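Local coordinates for protein endonuclease IV (Thermus thermophilus, PDB 3AAM) that cleaves the DNA backbone at apurinic or apyrimidinic sites during base excision repair, leaving a 3'-hydroxyl and a 5'-terminal sugar phosphate, at residues A[203-208]-A[229-234]; A[220-225]-A[245-250]. All coordinates share one frame; numbering follows the deposited sequence.

Interaction 1: residues A[203-208]-A[229-234]; sequences VHLNDS and EGLKRV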
ATOM      1  N   VAL A 203      -2.217  -2.351  -5.502  1.00  6.86           N
ATOM      2  CA  VAL A 203      -0.875  -2.601  -5.993  1.00  6.67           C
ATOM      3  C   VAL A 203      -0.022  -1.353  -5.793  1.00  7.06           C
ATOM      4  O   VAL A 203      -0.434  -0.251  -6.167  1.00  6.51           O
ATOM      5  CB  VAL A 203      -0.873  -2.925  -7.513  1.00  4.48           C
ATOM      6  CG1 VAL A 203       0.569  -3.052  -8.010  1.00  7.15           C
ATOM      7  CG2 VAL A 203      -1.652  -4.206  -7.789  1.00  6.82           C
ATOM      8  N   HIS A 204       1.138  -1.512  -5.163  1.00  6.23           N
ATOM      9  CA  HIS A 204       2.062  -0.388  -5.018  1.00  5.62           C
ATOM     10  C   HIS A 204       2.954  -0.583  -6.241  1.00  5.54           C
ATOM     11  O   HIS A 204       3.883  -1.399  -6.229  1.00  6.08           O
ATOM     12  CB  HIS A 204       2.882  -0.489  -3.725  1.00  5.14           C
ATOM     13  CG  HIS A 204       2.136  -0.070  -2.495  1.00  6.42           C
ATOM     14  ND1 HIS A 204       1.078   0.817  -2.524  1.00  9.25           N
ATOM     15  CD2 HIS A 204       2.327  -0.383  -1.191  1.00  4.88           C
ATOM     16  CE1 HIS A 204       0.651   1.028  -1.291  1.00  7.37           C
ATOM     17  NE2 HIS A 204       1.393   0.313  -0.463  1.00 10.47           N
ATOM     18  N   LEU A 205       2.632   0.150  -7.304  1.00  4.88           N
ATOM     19  CA  LEU A 205       3.322   0.055  -8.584  1.00  5.85           C
ATOM     20  C   LEU A 205       4.609   0.866  -8.628  1.00  6.60           C
ATOM     21  O   LEU A 205       4.766   1.775  -9.442  1.00  8.09           O
ATOM     22  CB  LEU A 205       2.374   0.503  -9.703  1.00  7.76           C
ATOM     23  CG  LEU A 205       2.701   0.046 -11.127  1.00  6.41           C
ATOM     24  CD1 LEU A 205       2.465  -1.459 -11.257  1.00  7.92           C
ATOM     25  CD2 LEU A 205       1.825   0.799 -12.112  1.00  6.73           C
ATOM     26  N   ASN A 206       5.527   0.518  -7.739  1.00  5.52           N
ATOM     27  CA  ASN A 206       6.817   1.186  -7.642  1.00  5.71           C
ATOM     28  C   ASN A 206       7.853   0.591  -8.587  1.00  6.72           C
ATOM     29  O   ASN A 206       7.927  -0.628  -8.736  1.00  7.15           O
ATOM     30  CB  ASN A 206       7.353   1.057  -6.213  1.00  4.54           C
ATOM     31  CG  ASN A 206       6.483   1.762  -5.199  1.00  6.04           C
ATOM     32  OD1 ASN A 206       6.141   1.203  -4.153  1.00  8.12           O
ATOM     33  ND2 ASN A 206       6.124   2.996  -5.496  1.00  6.13           N
ATOM     34  N   ASP A 207       8.644   1.438  -9.239  1.00  7.24           N
ATOM     35  CA  ASP A 207       9.701   0.897 -10.075  1.00  6.75           C
ATOM     36  C   ASP A 207      10.827   0.694  -9.062  1.00  8.27           C
ATOM     37  O   ASP A 207      10.700   1.099  -7.904  1.00  7.68           O
ATOM     38  CB  ASP A 207      10.131   1.858 -11.183  1.00  7.39           C
ATOM     39  CG  ASP A 207      10.870   1.142 -12.310  1.00 10.11           C
ATOM     40  OD1 ASP A 207      11.551   0.129 -12.026  1.00 10.08           O
ATOM     41  OD2 ASP A 207      10.784   1.591 -13.475  1.00 10.25           O
ATOM     42  N   SER A 208      11.924   0.088  -9.489  1.00  8.42           N
ATOM     43  CA  SER A 208      13.018  -0.222  -8.579  1.00  9.14           C
ATOM     44  C   SER A 208      14.394   0.279  -8.991  1.00  9.38           C
ATOM     45  O   SER A 208      14.779   0.176 -10.152  1.00 10.32           O
ATOM     46  CB  SER A 208      13.066  -1.745  -8.398  1.00 10.71           C
ATOM     47  OG  SER A 208      14.204  -2.178  -7.678  1.00 12.14           O
ATOM     48  N   GLU A 229       9.041  -0.578 -18.561  1.00 12.84           N
ATOM     49  CA  GLU A 229       7.751  -0.901 -19.152  1.00 13.03           C
ATOM     50  C   GLU A 229       7.130  -2.168 -18.583  1.00 12.23           C
ATOM     51  O   GLU A 229       5.977  -2.486 -18.875  1.00 11.57           O
ATOM     52  CB  GLU A 229       7.879  -0.998 -20.676  1.00 15.09           C
ATOM     53  CG  GLU A 229       8.255   0.324 -21.337  1.00 18.44           C
ATOM     54  CD  GLU A 229       7.160   1.377 -21.246  1.00 18.73           C
ATOM     55  OE1 GLU A 229       6.198   1.191 -20.473  1.00 22.34           O
ATOM     56  OE2 GLU A 229       7.267   2.406 -21.948  1.00 20.34           O
ATOM     57  N   GLY A 230       7.889  -2.894 -17.768  1.00 10.97           N
ATOM     58  CA  GLY A 230       7.346  -4.091 -17.157  1.00  9.31           C
ATOM     59  C   GLY A 230       6.150  -3.700 -16.305  1.00  7.85           C
ATOM     60  O   GLY A 230       5.183  -4.455 -16.180  1.00  9.37           O
ATOM     61  N   LEU A 231       6.212  -2.508 -15.715  1.00  6.78           N
ATOM     62  CA  LEU A 231       5.117  -2.022 -14.882  1.00  6.69           C
ATOM     63  C   LEU A 231       3.882  -1.718 -15.717  1.00  7.21           C
ATOM     64  O   LEU A 231       2.760  -1.767 -15.216  1.00  7.50           O
ATOM     65  CB  LEU A 231       5.535  -0.770 -14.104  1.00  6.71           C
ATOM     66  CG  LEU A 231       6.613  -0.977 -13.040  1.00  7.28           C
ATOM     67  CD1 LEU A 231       6.804   0.315 -12.269  1.00  6.81           C
ATOM     68  CD2 LEU A 231       6.206  -2.104 -12.093  1.00  7.01           C
ATOM     69  N   LYS A 232       4.086  -1.394 -16.991  1.00  8.56           N
ATOM     70  CA  LYS A 232       2.964  -1.125 -17.876  1.00  8.16           C
ATOM     71  C   LYS A 232       2.156  -2.416 -18.010  1.00  8.72           C
ATOM     72  O   LYS A 232       0.927  -2.400 -17.970  1.00  7.85           O
ATOM     73  CB  LYS A 232       3.460  -0.683 -19.256  1.00  9.95           C
ATOM     74  CG  LYS A 232       2.344  -0.496 -20.283  1.00 12.25           C
ATOM     75  CD  LYS A 232       2.893  -0.175 -21.675  1.00 14.81           C
ATOM     76  CE  LYS A 232       3.685  -1.345 -22.245  1.00 19.13           C
ATOM     77  NZ  LYS A 232       4.164  -1.094 -23.640  1.00 22.99           N
ATOM     78  N   ARG A 233       2.862  -3.533 -18.154  1.00  9.69           N
ATOM     79  CA  ARG A 233       2.222  -4.833 -18.301  1.00 10.82           C
ATOM     80  C   ARG A 233       1.450  -5.246 -17.050  1.00  8.74           C
ATOM     81  O   ARG A 233       0.438  -5.941 -17.142  1.00 10.01           O
ATOM     82  CB  ARG A 233       3.270  -5.885 -18.663  1.00 13.86           C
ATOM     83  CG  ARG A 233       3.847  -5.710 -20.064  1.00 21.08           C
ATOM     84  CD  ARG A 233       3.052  -6.495 -21.106  1.00 24.91           C
ATOM     85  NE  ARG A 233       1.663  -6.056 -21.227  1.00 28.99           N
ATOM     86  CZ  ARG A 233       1.281  -4.917 -21.796  1.00 31.01           C
ATOM     87  NH1 ARG A 233      -0.006  -4.604 -21.859  1.00 31.18           N
ATOM     88  NH2 ARG A 233       2.187  -4.093 -22.310  1.00 33.03           N
ATOM     89  N   VAL A 234       1.924  -4.822 -15.881  1.00  8.96           N
ATOM     90  CA  VAL A 234       1.232  -5.133 -14.633  1.00  7.50           C
ATOM     91  C   VAL A 234      -0.007  -4.241 -14.526  1.00  6.18           C
ATOM     92  O   VAL A 234      -1.114  -4.712 -14.246  1.00  7.65           O
ATOM     93  CB  VAL A 234       2.150  -4.889 -13.403  1.00  6.76           C
ATOM     94  CG1 VAL A 234       1.354  -5.020 -12.109  1.00  7.14           C
ATOM     95  CG2 VAL A 234       3.288  -5.894 -13.403  1.00  8.09           C
TER

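Interaction 2: residues A[220-225]-A[245-250]; sequences AHLLQG and FILETP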
ATOM      1  N   ALA A 220      11.465   3.877  -7.410  1.00  8.03           N
ATOM      2  CA  ALA A 220      11.813   4.784  -8.492  1.00  7.53           C
ATOM      3  C   ALA A 220      10.529   5.155  -9.228  1.00  7.20           C
ATOM      4  O   ALA A 220       9.579   4.368  -9.264  1.00  7.00           O
ATOM      5  CB  ALA A 220      12.788   4.117  -9.455  1.00  6.98           C
ATOM      6  N   HIS A 221      10.505   6.357  -9.798  1.00  7.43           N
ATOM      7  CA  HIS A 221       9.350   6.838 -10.553  1.00  6.73           C
ATOM      8  C   HIS A 221       9.106   5.922 -11.749  1.00  6.41           C
ATOM      9  O   HIS A 221       9.977   5.136 -12.133  1.00  7.00           O
ATOM     10  CB  HIS A 221       9.600   8.257 -11.076  1.00  7.33           C
ATOM     11  CG  HIS A 221       9.816   9.278 -10.004  1.00  7.75           C
ATOM     12  ND1 HIS A 221       8.883   9.542  -9.025  1.00  6.05           N
ATOM     13  CD2 HIS A 221      10.852  10.119  -9.772  1.00  8.71           C
ATOM     14  CE1 HIS A 221       9.333  10.501  -8.236  1.00  6.23           C
ATOM     15  NE2 HIS A 221      10.528  10.868  -8.666  1.00  8.50           N
ATOM     16  N   LEU A 222       7.923   6.027 -12.343  1.00  6.36           N
ATOM     17  CA  LEU A 222       7.600   5.211 -13.505  1.00  6.63           C
ATOM     18  C   LEU A 222       8.609   5.486 -14.619  1.00  8.51           C
ATOM     19  O   LEU A 222       8.977   6.634 -14.869  1.00  9.06           O
ATOM     20  CB  LEU A 222       6.179   5.516 -13.981  1.00  6.09           C
ATOM     21  CG  LEU A 222       5.102   5.286 -12.917  1.00  6.46           C
ATOM     22  CD1 LEU A 222       3.746   5.678 -13.478  1.00  8.12           C
ATOM     23  CD2 LEU A 222       5.103   3.829 -12.473  1.00  9.11           C
ATOM     24  N   LEU A 223       9.057   4.413 -15.265  1.00  9.75           N
ATOM     25  CA  LEU A 223      10.038   4.466 -16.351  1.00 10.22           C
ATOM     26  C   LEU A 223      11.435   4.913 -15.925  1.00 11.75           C
ATOM     27  O   LEU A 223      12.327   5.025 -16.764  1.00 14.69           O
ATOM     28  CB  LEU A 223       9.546   5.370 -17.490  1.00 11.05           C
ATOM     29  CG  LEU A 223       8.279   4.926 -18.231  1.00 11.81           C
ATOM     30  CD1 LEU A 223       8.065   5.816 -19.457  1.00 12.65           C
ATOM     31  CD2 LEU A 223       8.408   3.473 -18.659  1.00 14.67           C
ATOM     32  N   GLN A 224      11.641   5.149 -14.631  1.00  9.15           N
ATOM     33  CA  GLN A 224      12.948   5.593 -14.154  1.00  8.86           C
ATOM     34  C   GLN A 224      13.738   4.533 -13.388  1.00  9.00           C
ATOM     35  O   GLN A 224      14.824   4.810 -12.873  1.00 11.38           O
ATOM     36  CB  GLN A 224      12.793   6.844 -13.287  1.00  9.57           C
ATOM     37  CG  GLN A 224      12.338   8.069 -14.064  1.00 10.53           C
ATOM     38  CD  GLN A 224      12.321   9.321 -13.216  1.00 11.26           C
ATOM     39  OE1 GLN A 224      13.008   9.400 -12.196  1.00 11.40           O
ATOM     40  NE2 GLN A 224      11.553  10.319 -13.643  1.00 11.10           N
ATOM     41  N   GLY A 225      13.195   3.322 -13.328  1.00  9.09           N
ATOM     42  CA  GLY A 225      13.863   2.244 -12.624  1.00  9.09           C
ATOM     43  C   GLY A 225      14.269   1.091 -13.521  1.00  8.81           C
ATOM     44  O   GLY A 225      14.288   1.218 -14.743  1.00 10.45           O
ATOM     45  N   PHE A 245      -4.061   1.210  -8.038  1.00  6.92           N
ATOM     46  CA  PHE A 245      -2.613   1.295  -8.171  1.00  6.30           C
ATOM     47  C   PHE A 245      -2.099   2.586  -7.547  1.00  7.14           C
ATOM     48  O   PHE A 245      -2.548   3.677  -7.900  1.00  7.99           O
ATOM     49  CB  PHE A 245      -2.221   1.243  -9.649  1.00  6.01           C
ATOM     50  CG  PHE A 245      -2.482  -0.089 -10.300  1.00  5.99           C
ATOM     51  CD1 PHE A 245      -1.466  -1.021 -10.439  1.00  7.99           C
ATOM     52  CD2 PHE A 245      -3.756  -0.413 -10.755  1.00  6.10           C
ATOM     53  CE1 PHE A 245      -1.703  -2.262 -11.026  1.00  6.00           C
ATOM     54  CE2 PHE A 245      -4.008  -1.653 -11.343  1.00  9.16           C
ATOM     55  CZ  PHE A 245      -2.978  -2.579 -11.479  1.00  7.88           C
ATOM     56  N   ILE A 246      -1.163   2.453  -6.612  1.00  4.68           N
ATOM     57  CA  ILE A 246      -0.574   3.602  -5.930  1.00  4.81           C
ATOM     58  C   ILE A 246       0.941   3.626  -6.104  1.00  5.30           C
ATOM     59  O   ILE A 246       1.622   2.633  -5.836  1.00  6.55           O
ATOM     60  CB  ILE A 246      -0.887   3.568  -4.403  1.00  6.33           C
ATOM     61  CG1 ILE A 246      -2.395   3.673  -4.165  1.00  6.90           C
ATOM     62  CG2 ILE A 246      -0.162   4.700  -3.689  1.00  7.14           C
ATOM     63  CD1 ILE A 246      -3.015   4.985  -4.648  1.00  8.47           C
ATOM     64  N   LEU A 247       1.464   4.760  -6.555  1.00  5.56           N
ATOM     65  CA  LEU A 247       2.902   4.937  -6.732  1.00  6.00           C
ATOM     66  C   LEU A 247       3.387   5.630  -5.462  1.00  6.26           C
ATOM     67  O   LEU A 247       2.721   6.538  -4.960  1.00  7.76           O
ATOM     68  CB  LEU A 247       3.190   5.817  -7.955  1.00  6.90           C
ATOM     69  CG  LEU A 247       4.667   6.100  -8.238  1.00  5.64           C
ATOM     70  CD1 LEU A 247       5.417   4.804  -8.542  1.00  7.24           C
ATOM     71  CD2 LEU A 247       4.772   7.059  -9.416  1.00  9.21           C
ATOM     72  N   GLU A 248       4.527   5.187  -4.937  1.00  7.30           N
ATOM     73  CA  GLU A 248       5.087   5.754  -3.710  1.00  6.95           C
ATOM     74  C   GLU A 248       6.495   6.277  -3.975  1.00  6.96           C
ATOM     75  O   GLU A 248       7.480   5.610  -3.674  1.00  6.99           O
ATOM     76  CB  GLU A 248       5.138   4.684  -2.618  1.00  8.80           C
ATOM     77  CG  GLU A 248       3.819   3.963  -2.363  1.00  8.09           C
ATOM     78  CD  GLU A 248       3.958   2.875  -1.317  1.00  8.95           C
ATOM     79  OE1 GLU A 248       4.893   2.052  -1.438  1.00  9.23           O
ATOM     80  OE2 GLU A 248       3.136   2.836  -0.381  1.00  9.45           O
ATOM     81  N   THR A 249       6.583   7.471  -4.548  1.00  5.96           N
ATOM     82  CA  THR A 249       7.873   8.070  -4.867  1.00  5.60           C
ATOM     83  C   THR A 249       7.851   9.556  -4.521  1.00  6.46           C
ATOM     84  O   THR A 249       6.808  10.097  -4.178  1.00  6.55           O
ATOM     85  CB  THR A 249       8.188   7.888  -6.356  1.00  6.57           C
ATOM     86  OG1 THR A 249       7.138   8.477  -7.133  1.00  9.50           O
ATOM     87  CG2 THR A 249       8.304   6.412  -6.696  1.00  7.94           C
ATOM     88  N   PRO A 250       9.009  10.231  -4.595  1.00  6.79           N
ATOM     89  CA  PRO A 250       9.071  11.661  -4.276  1.00  7.57           C
ATOM     90  C   PRO A 250       7.997  12.489  -4.982  1.00  8.31           C
ATOM     91  O   PRO A 250       7.716  12.287  -6.166  1.00  7.22           O
ATOM     92  CB  PRO A 250      10.486  12.035  -4.695  1.00  7.51           C
ATOM     93  CG  PRO A 250      11.250  10.789  -4.345  1.00  7.86           C
ATOM     94  CD  PRO A 250      10.351   9.705  -4.904  1.00  6.44           C
TER

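Interaction 1: residues A[203-208]-A[229-234]
Leu231 lays both methyl branches against Leu205, the backbone of Asn206, and Asp207. Its CD1 lies 3.7 Å from Asp207 CA and 3.8 Å from Asp207 CB. The same methyl touches Leu205 O and Asn206 O, each at 3.8 Å. The other branch, CD2, meets Leu205 CD1 at 3.9 Å. CG of Leu231 lies anti to its own carbonyl carbon (chi1 -67°), which sends the fork out from the helix to this surface. Leu205 has CG opposite its own backbone N (chi1 -160°), and this swings the end of the side chain nearer the helix. The side chains of Leu205 and Leu231 run past each other in opposite directions.

Leu205 CD1 also packs on Val234 CG1 at 3.8 Å, about one helical turn further along. This methyl therefore sits against two residues on one flank of helix 230-235. Leu205 is the centre of an inverse gamma turn that breaks strand 202-208. Phe263 of helix 253-267 and Phe245 of strand 244-247 also touch its side chain.

No hydrogen bond joins the two segments. The carboxylate of Asp207, a buried residue, bonds backbone N-H groups instead. Ser208 N donates to Asp207 OD1 at 2.6 Å, on the anti side and 16° out of the carboxylate plane. Ile227 N also bonds OD1 and Gly228 N bonds OD2. The carboxylate thus ties down the loop that leads into the helix.

An apolar helix face packed on the outer side of a barrel strand is characteristic of the TIM barrel, here of the xylose isomerase-like type.

Interaction 2: residues A[220-225]-A[245-250]
His221 ND1 and Thr249 OG1 form a hydrogen bond of 2.8 Å, and either may be the donor. It joins two loops of the TIM barrel: the one after strand 219-220 and the one that follows barrel strand 244-247. OG1 comes in at the edge of the imidazole, near the ring plane. With chi1 at 58°, Thr249 holds OG1 between its backbone N and carbonyl carbon. Its CG2 touches Ala220 O, at the end of strand 219-220, at 3.5 Å.

The ring edge has a second neighbour. Pro250 O lies in the ring plane, 3.2 Å from His221 CE1. The proline ring crosses the imidazole at an angle, with Pro250 CD 3.6 Å from His221 CE1. Thr249 and Pro250 together are likely to limit the rotation of the imidazole. Glu255 and Asn259 of helix 253-267 also touch it. Replacing His221 by an alanine removes the ring, and Thr249 OG1 would probably lose this partner while a gap opened beside Pro250.

Next to the histidine in sequence, Leu222 makes the apolar part of the contact. Leu222 CG packs on Leu247 CD2 at 3.9 Å, and Leu222 CD2 lies 4.1 Å from Leu247 CD1. Leu247 CB already points toward the turn, and CG opposite the backbone N (chi1 179°) extends it further. Asn259 touches it as well.

A type II beta turn from His221 to Gln224 carries the histidine and Leu222. Leu223 takes the left-handed backbone conformation usual at the third position of this turn. Trp258 NE1 bonds Leu222 O, tying the turn to helix 253-267. The turn is closed by Gln224 N, which donates to His221 O at 3.0 Å.

Interactions 1 and 2 alternate along the chain, and their centres lie about 8 Å apart. Strands 202-208 and 244-247 are parallel neighbours in the barrel, with a probable hydrogen bond from Ile246 N to Val203 O of 2.8 Å. Strand 219-220 runs antiparallel to 202-208, and Ala220 N probably bonds Asp207 O at 2.9 Å. Both contacts lie near the manganese site of His172, Asp217 and His219, interaction 1 through Asn206. The side chain of Asn206 comes within about 5 Å of the ion, and that of Thr249 within about 9 Å. Glu248 O accepts a hydrogen bond from His219 ND1, so segment 245-250 holds a metal ligand directly. Interaction 1 joins strand 202-208 to helix 230-235.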